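Local coordinates for protein oligopeptide ABC transporter OppAIV (Borrelia burgdorferi B31, PDB 4GL8) that probably binds oligopeptides as the substrate-binding component of an ABC transporter, at residues V303-A308 against A359-P364. Numbering follows the deposited sequence.
Sequences VKVRKA and ADAGYP
The apolar part of the contact centres on the methyl of A361, which meets two residues of helix 303-311: its CB lies 3.9 Å from CG2 of V305 and 4.0 Å from CB of K304. CG2 of V305 also reaches the Y363 ring obliquely, at 3.9 Å from CE2. With CG1 of V305 anti to the backbone N (chi1 166°), CG2 is the branch turned toward both A361 and the ring. F369, set edge-to-face against Y363 and touching V305, extends this patch.

Aliphatic carbons also join K304 to D360, where CD of K304 is 3.9 Å from CB of D360. NZ of K304 stays 5.7 Å from OD2 of D360, whose OD1 forms a salt bridge with K356.

G362, at phi 114°, ends helix 351-361 in a Schellman motif, its N hydrogen-bonded to O of A359 at 3.0 Å, and the chain then turns and points the Y363 side chain toward helix 303-311.

With 175 Å² buried and no hydrogen bond across it, this surface contact joins helix 303-311 to the C-terminal end of helix 351-361 and the turn after it by van der Waals packing, to which opposite charges probably add only weak attraction.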
loop_
_atom_site.group_PDB
_atom_site.type_symbol
_atom_site.label_atom_id
_atom_site.label_comp_id
_atom_site.label_asym_id
_atom_site.label_seq_id
_atom_site.Cartn_x
_atom_site.Cartn_y
_atom_site.Cartn_z
ATOM N N VAL A 303 13.099 -5.095 -24.394
ATOM C CA VAL A 303 12.173 -3.936 -24.297
ATOM C C VAL A 303 10.992 -4.075 -25.260
ATOM O O VAL A 303 9.861 -3.837 -24.875
ATOM C CB VAL A 303 12.910 -2.579 -24.414
ATOM C CG1 VAL A 303 13.535 -2.371 -25.794
ATOM C CG2 VAL A 303 11.996 -1.414 -24.091
ATOM N N LYS A 304 11.280 -4.546 -26.475
ATOM C CA LYS A 304 10.273 -4.845 -27.486
ATOM C C LYS A 304 9.243 -5.861 -27.042
ATOM O O LYS A 304 8.067 -5.711 -27.365
ATOM C CB LYS A 304 10.929 -5.367 -28.780
ATOM C CG LYS A 304 11.754 -4.319 -29.509
ATOM C CD LYS A 304 11.913 -4.677 -30.965
ATOM C CE LYS A 304 12.592 -3.541 -31.710
ATOM N NZ LYS A 304 14.061 -3.714 -31.571
ATOM N N VAL A 305 9.682 -6.905 -26.334
ATOM C CA VAL A 305 8.736 -7.865 -25.755
ATOM C C VAL A 305 7.857 -7.152 -24.707
ATOM O O VAL A 305 6.634 -7.229 -24.745
ATOM C CB VAL A 305 9.458 -9.076 -25.153
ATOM C CG1 VAL A 305 8.531 -9.887 -24.259
ATOM C CG2 VAL A 305 9.994 -9.974 -26.260
ATOM N N ARG A 306 8.488 -6.430 -23.797
ATOM C CA ARG A 306 7.745 -5.703 -22.760
ATOM C C ARG A 306 6.721 -4.739 -23.377
ATOM O O ARG A 306 5.573 -4.657 -22.933
ATOM C CB ARG A 306 8.711 -4.957 -21.817
ATOM C CG ARG A 306 9.657 -5.881 -21.086
ATOM C CD ARG A 306 10.329 -5.253 -19.890
ATOM N NE ARG A 306 11.069 -4.059 -20.245
ATOM C CZ ARG A 306 12.366 -4.013 -20.544
ATOM N NH1 ARG A 306 12.921 -2.851 -20.833
ATOM N NH2 ARG A 306 13.104 -5.108 -20.592
ATOM N N LYS A 307 7.116 -4.057 -24.433
ATOM C CA LYS A 307 6.235 -3.092 -25.117
ATOM C C LYS A 307 5.035 -3.793 -25.794
ATOM O O LYS A 307 3.896 -3.351 -25.674
ATOM C CB LYS A 307 7.077 -2.364 -26.161
ATOM C CG LYS A 307 6.581 -1.022 -26.589
ATOM C CD LYS A 307 7.690 -0.187 -27.250
ATOM C CE LYS A 307 6.999 0.932 -28.045
ATOM N NZ LYS A 307 7.874 1.932 -28.735
ATOM N N ALA A 308 5.328 -4.876 -26.509
ATOM C CA ALA A 308 4.322 -5.762 -27.116
ATOM C C ALA A 308 3.285 -6.228 -26.116
ATOM O O ALA A 308 2.118 -6.147 -26.389
ATOM C CB ALA A 308 4.979 -6.958 -27.771
ATOM N N ALA A 359 7.236 -9.422 -33.521
ATOM C CA ALA A 359 7.955 -9.955 -34.701
ATOM C C ALA A 359 9.395 -9.465 -34.747
ATOM O O ALA A 359 10.309 -10.258 -34.890
ATOM C CB ALA A 359 7.242 -9.586 -35.987
ATOM N N ASP A 360 9.604 -8.159 -34.600
ATOM C CA ASP A 360 10.973 -7.598 -34.551
ATOM C C ASP A 360 11.816 -8.145 -33.383
ATOM O O ASP A 360 13.041 -8.142 -33.427
ATOM C CB ASP A 360 10.909 -6.073 -34.457
ATOM C CG ASP A 360 10.261 -5.421 -35.681
ATOM O OD1 ASP A 360 9.662 -6.141 -36.511
ATOM O OD2 ASP A 360 10.330 -4.179 -35.815
ATOM N N ALA A 361 11.168 -8.593 -32.313
ATOM C CA ALA A 361 11.881 -9.172 -31.183
ATOM C C ALA A 361 12.347 -10.595 -31.474
ATOM O O ALA A 361 13.183 -11.112 -30.744
ATOM C CB ALA A 361 11.010 -9.161 -29.940
ATOM N N GLY A 362 11.810 -11.226 -32.512
ATOM C CA GLY A 362 12.222 -12.587 -32.898
ATOM C C GLY A 362 11.140 -13.652 -32.748
ATOM O O GLY A 362 11.431 -14.829 -32.863
ATOM N N TYR A 363 9.885 -13.243 -32.519
ATOM C CA TYR A 363 8.765 -14.179 -32.302
ATOM C C TYR A 363 7.597 -13.868 -33.237
ATOM O O TYR A 363 6.500 -13.536 -32.783
ATOM C CB TYR A 363 8.300 -14.115 -30.834
ATOM C CG TYR A 363 9.456 -14.099 -29.893
ATOM C CD1 TYR A 363 10.090 -15.274 -29.548
ATOM C CD2 TYR A 363 9.970 -12.899 -29.412
ATOM C CE1 TYR A 363 11.182 -15.274 -28.712
ATOM C CE2 TYR A 363 11.090 -12.883 -28.586
ATOM C CZ TYR A 363 11.688 -14.090 -28.242
ATOM O OH TYR A 363 12.793 -14.149 -27.429
ATOM N N PRO A 364 7.834 -13.941 -34.553
ATOM C CA PRO A 364 6.736 -13.594 -35.445
ATOM C C PRO A 364 5.548 -14.544 -35.227
ATOM O O PRO A 364 5.732 -15.739 -34.978
ATOM C CB PRO A 364 7.360 -13.740 -36.846
ATOM C CG PRO A 364 8.465 -14.722 -36.651
ATOM C CD PRO A 364 9.030 -14.364 -35.302
#